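Local coordinates for protein exodeoxyribonuclease III (Archaeoglobus fulgidus, PDB 2VOA) that cleaves DNA at abasic sites as an AP endonuclease of the exonuclease III family and may also degrade double-stranded DNA from its 3' ends, at residues R216-L221 with S246-L251; D100-Y105 with A141-D146. The protein carries 1 engineered substitution. One frame throughout, in Å; residues are numbered along the deposited sequence.

In the fold
Interactions 1 and 2, with centres 12 Å apart, meet at strands 141-144 and 218-222, antiparallel neighbours in one of the two sheets of this DNase I-like fold. L221 N lies 2.7 Å from W143 O and A219 N 3.1 Å from G145 O, both probable hydrogen bonds. Further along, the predicted catalytic residues converge. H248 CE1 packs 3.2 Å from D146 OD2, and D218 OD2 lies 3.3 Å from D146 CB. The side chains of H248 and D146 each come within about 3 Å of N8, a predicted magnesium ligand. Bound DNA approaches this end, its nearest atoms about 5 Å from interaction 1 and about 4 Å from interaction 2.

Interaction 1: residues R216-L221 with S246-L251; sequences RGDAIL and SDHLPL. Engineered in segment 216-221: G217 (natural residue Val).
The imidazole of H248 turns its ND1 edge to the carboxylate of D218, whose plane stands 83° from that of the ring. D247 OD1 also lies at the ring edge, and the ring of F200 meets H248 at an incline. H248 ND1 donates to D218 OD1 at 2.9 Å with an angle of 151° at the hydrogen. The acceptor lies in the ring plane and uses its syn lone pair, an arrangement that helps to fix the imidazole's rotation. D218 OD1 has a second hydrogen-bonding partner, T199 OG1, which helps position the carboxylate. An aspartate suits this place because its short side chain, steadied by T199, places an acceptor beside ND1 of the histidine, which is predicted to act as proton acceptor. Behind H248, its backbone N reaches S246 OG at 3.3 Å in an ST turn.

The apolar half is built by L251. With CG anti to the backbone N (chi1 -180°), its branched end reaches over the strand, where CD2 packs 3.7 Å from A219 CA and 4.1 Å from I220 CG1. I220 runs the other way alongside it, its CD1 3.5 Å from L251 O. These buried aliphatic chains join two sheets, since L251 begins strand 251-255 and I220 belongs to strand 218-222. I220 also touches T6 of strand 2-8, L251 touches L188 of helix 187-191, and Y176 of helix 170-180 packs on A219.

Interaction 2: residues D100-Y105 with A141-D146; sequences DVINTY and AVWCGD
T104 and W143 meet with the indole's N-H edge turned to the hydroxyl. W143 NE1 donates to T104 OG1 at 3.0 Å, the oxygen close to the ring plane and the angle at the hydrogen 154°. A chi1 of 59° sets OG1 between the threonine's backbone N and carbonyl carbon, facing the neighbouring strand; its methyl CG2 packs 3.5 Å from W143 NE1, so threonine supplies both acceptor and apolar contact. The same indole edge passes I102 O, 3.6 Å from W143 CD1, while F184 meets the ring edge-to-face. Replacing W143 by an alanine is likely to leave T104 OG1 without its N-H donor and open a gap beside F184.

On the other face, Y105 and D146 run side by side, the CG of each anti to its backbone N, Y105 CE1 3.8 Å from D146 OD2 and the planes 54° apart. Backbone hydrogen bonds between the parallel strands, among them C144 N to I102 O at 2.8 Å, set this register within a beta-alpha-beta unit. G145 lacks a side chain, as a CB would strike T104 O. N8 ND2 and N148 N grip the carboxylate oxygens of D146, and Y105 packs on a DNA sugar, consistent with their predicted catalytic roles.

Interaction 1: residues R216-L221 with S246-L251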
# COMPACT_ATOMS: atom_id res chain seq x y z
N ARG A 216 13.40 -3.06 -23.44
CA ARG A 216 12.28 -3.71 -24.13
C ARG A 216 12.56 -5.22 -24.15
O ARG A 216 13.11 -5.77 -25.13
CB ARG A 216 12.08 -3.11 -25.55
CG ARG A 216 10.63 -3.34 -26.11
CD ARG A 216 10.37 -4.80 -26.47
NE ARG A 216 11.18 -5.18 -27.63
CZ ARG A 216 10.84 -6.08 -28.55
NH1 ARG A 216 9.70 -6.77 -28.46
NH2 ARG A 216 11.66 -6.28 -29.57
N GLY A 217 12.21 -5.87 -23.04
CA GLY A 217 12.40 -7.33 -22.88
C GLY A 217 11.11 -8.15 -22.96
O GLY A 217 11.14 -9.38 -22.82
N ASP A 218 9.98 -7.47 -23.17
CA ASP A 218 8.65 -8.08 -23.34
C ASP A 218 8.36 -8.15 -24.85
O ASP A 218 8.73 -7.25 -25.61
CB ASP A 218 7.57 -7.25 -22.64
CG ASP A 218 7.84 -7.07 -21.17
OD1 ASP A 218 8.42 -6.03 -20.77
OD2 ASP A 218 7.47 -8.00 -20.42
N ALA A 219 7.66 -9.20 -25.30
CA ALA A 219 7.46 -9.37 -26.74
C ALA A 219 6.15 -10.11 -27.03
O ALA A 219 5.67 -10.90 -26.19
CB ALA A 219 8.66 -10.07 -27.42
N ILE A 220 5.61 -9.84 -28.22
CA ILE A 220 4.55 -10.64 -28.80
C ILE A 220 5.10 -11.20 -30.11
O ILE A 220 5.36 -10.45 -31.05
CB ILE A 220 3.28 -9.81 -29.08
CG1 ILE A 220 2.69 -9.30 -27.74
CG2 ILE A 220 2.25 -10.64 -29.88
CD1 ILE A 220 1.61 -8.21 -27.92
N LEU A 221 5.28 -12.52 -30.16
CA LEU A 221 5.86 -13.18 -31.32
C LEU A 221 4.76 -13.97 -32.01
O LEU A 221 4.09 -14.77 -31.37
CB LEU A 221 6.99 -14.13 -30.91
CG LEU A 221 8.27 -13.59 -30.25
CD1 LEU A 221 8.69 -12.25 -30.81
CD2 LEU A 221 8.13 -13.47 -28.79
N SER A 246 2.79 -0.87 -12.17
CA SER A 246 3.79 -1.92 -12.42
C SER A 246 5.05 -1.23 -12.95
O SER A 246 4.96 -0.13 -13.50
CB SER A 246 3.31 -2.89 -13.50
OG SER A 246 4.26 -3.95 -13.64
N ASP A 247 6.21 -1.88 -12.84
CA ASP A 247 7.41 -1.35 -13.50
C ASP A 247 7.41 -1.60 -15.02
O ASP A 247 8.11 -0.90 -15.76
CB ASP A 247 8.73 -1.82 -12.83
CG ASP A 247 8.76 -3.31 -12.50
OD1 ASP A 247 7.85 -4.09 -12.91
OD2 ASP A 247 9.75 -3.72 -11.84
N HIS A 248 6.60 -2.56 -15.48
CA HIS A 248 6.43 -2.82 -16.92
C HIS A 248 5.21 -2.08 -17.50
O HIS A 248 4.28 -1.72 -16.75
CB HIS A 248 6.28 -4.32 -17.17
CG HIS A 248 7.53 -5.09 -16.92
ND1 HIS A 248 8.25 -5.70 -17.93
CD2 HIS A 248 8.17 -5.40 -15.77
CE1 HIS A 248 9.30 -6.31 -17.42
NE2 HIS A 248 9.28 -6.13 -16.11
N LEU A 249 5.22 -1.90 -18.83
CA LEU A 249 4.08 -1.39 -19.61
C LEU A 249 3.38 -2.56 -20.34
O LEU A 249 4.07 -3.51 -20.76
CB LEU A 249 4.58 -0.45 -20.72
CG LEU A 249 5.08 0.97 -20.44
CD1 LEU A 249 6.38 0.97 -19.64
CD2 LEU A 249 5.28 1.68 -21.76
N PRO A 250 2.04 -2.50 -20.55
CA PRO A 250 1.46 -3.47 -21.48
C PRO A 250 2.00 -3.28 -22.90
O PRO A 250 2.24 -2.13 -23.34
CB PRO A 250 -0.05 -3.11 -21.49
CG PRO A 250 -0.27 -2.46 -20.18
CD PRO A 250 0.99 -1.63 -19.97
N LEU A 251 2.18 -4.39 -23.60
CA LEU A 251 2.54 -4.37 -25.01
C LEU A 251 1.31 -4.96 -25.73
O LEU A 251 0.80 -6.01 -25.31
CB LEU A 251 3.81 -5.19 -25.26
CG LEU A 251 4.29 -5.25 -26.72
CD1 LEU A 251 4.74 -3.86 -27.19
CD2 LEU A 251 5.41 -6.31 -26.87

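Interaction 2: residues D100-Y105 with A141-D146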
# COMPACT_ATOMS: atom_id res chain seq x y z
N ASP A 100 -3.41 -20.40 -30.77
CA ASP A 100 -2.56 -21.17 -29.85
C ASP A 100 -1.71 -20.14 -29.12
O ASP A 100 -0.87 -19.48 -29.75
CB ASP A 100 -1.67 -22.12 -30.65
CG ASP A 100 -0.73 -22.97 -29.78
OD1 ASP A 100 0.15 -23.63 -30.38
OD2 ASP A 100 -0.83 -22.98 -28.54
N VAL A 101 -1.95 -19.97 -27.82
CA VAL A 101 -1.28 -18.92 -27.03
C VAL A 101 -0.30 -19.53 -26.05
O VAL A 101 -0.68 -20.36 -25.23
CB VAL A 101 -2.29 -18.06 -26.23
CG1 VAL A 101 -1.55 -16.98 -25.41
CG2 VAL A 101 -3.30 -17.40 -27.18
N ILE A 102 0.95 -19.09 -26.13
CA ILE A 102 2.00 -19.57 -25.19
C ILE A 102 2.53 -18.35 -24.43
O ILE A 102 3.10 -17.46 -25.03
CB ILE A 102 3.17 -20.28 -25.91
CG1 ILE A 102 2.69 -21.31 -26.94
CG2 ILE A 102 4.11 -20.92 -24.87
CD1 ILE A 102 2.77 -20.83 -28.41
N ASN A 103 2.35 -18.33 -23.10
CA ASN A 103 2.73 -17.19 -22.27
C ASN A 103 3.87 -17.60 -21.35
O ASN A 103 3.71 -18.47 -20.51
CB ASN A 103 1.53 -16.75 -21.43
CG ASN A 103 1.86 -15.65 -20.42
OD1 ASN A 103 2.88 -14.95 -20.53
ND2 ASN A 103 0.92 -15.45 -19.46
N THR A 104 5.04 -16.98 -21.54
CA THR A 104 6.24 -17.34 -20.77
C THR A 104 6.76 -16.19 -19.92
O THR A 104 6.76 -15.00 -20.35
CB THR A 104 7.43 -17.79 -21.69
OG1 THR A 104 7.75 -16.72 -22.58
CG2 THR A 104 7.08 -19.02 -22.51
N TYR A 105 7.26 -16.54 -18.73
CA TYR A 105 8.02 -15.64 -17.91
C TYR A 105 9.41 -16.28 -17.78
O TYR A 105 9.62 -17.18 -16.96
CB TYR A 105 7.35 -15.42 -16.53
CG TYR A 105 8.21 -14.60 -15.61
CD1 TYR A 105 8.77 -13.39 -16.04
CD2 TYR A 105 8.50 -15.05 -14.31
CE1 TYR A 105 9.59 -12.64 -15.21
CE2 TYR A 105 9.31 -14.32 -13.46
CZ TYR A 105 9.87 -13.12 -13.92
OH TYR A 105 10.69 -12.38 -13.09
N ALA A 141 -0.51 -18.82 -34.14
CA ALA A 141 -0.03 -18.96 -32.78
C ALA A 141 0.71 -17.70 -32.36
O ALA A 141 1.31 -17.01 -33.20
CB ALA A 141 0.90 -20.18 -32.64
N VAL A 142 0.62 -17.40 -31.07
CA VAL A 142 1.34 -16.27 -30.47
C VAL A 142 2.10 -16.79 -29.26
O VAL A 142 1.51 -17.45 -28.39
CB VAL A 142 0.39 -15.08 -30.08
CG1 VAL A 142 -0.48 -14.65 -31.24
CG2 VAL A 142 -0.48 -15.37 -28.85
N TRP A 143 3.39 -16.48 -29.21
CA TRP A 143 4.21 -16.71 -28.03
C TRP A 143 4.43 -15.31 -27.52
O TRP A 143 4.95 -14.44 -28.24
CB TRP A 143 5.49 -17.45 -28.41
CG TRP A 143 6.60 -17.35 -27.42
CD1 TRP A 143 6.52 -17.37 -26.05
CD2 TRP A 143 7.99 -17.25 -27.74
NE1 TRP A 143 7.79 -17.27 -25.50
CE2 TRP A 143 8.70 -17.17 -26.52
CE3 TRP A 143 8.70 -17.18 -28.95
CZ2 TRP A 143 10.11 -17.02 -26.47
CZ3 TRP A 143 10.10 -17.02 -28.90
CH2 TRP A 143 10.78 -16.95 -27.66
N CYS A 144 3.91 -15.08 -26.30
CA CYS A 144 3.94 -13.80 -25.56
C CYS A 144 4.77 -13.93 -24.30
O CYS A 144 4.99 -15.04 -23.80
CB CYS A 144 2.54 -13.41 -25.10
SG CYS A 144 1.39 -12.87 -26.37
N GLY A 145 5.20 -12.79 -23.75
CA GLY A 145 5.64 -12.81 -22.38
C GLY A 145 6.72 -11.82 -22.05
O GLY A 145 7.05 -10.94 -22.85
N ASP A 146 7.22 -11.98 -20.83
CA ASP A 146 8.36 -11.23 -20.40
C ASP A 146 9.52 -12.17 -20.59
O ASP A 146 9.69 -13.13 -19.84
CB ASP A 146 8.22 -10.82 -18.94
CG ASP A 146 9.38 -9.98 -18.45
OD1 ASP A 146 10.42 -9.83 -19.16
OD2 ASP A 146 9.27 -9.47 -17.30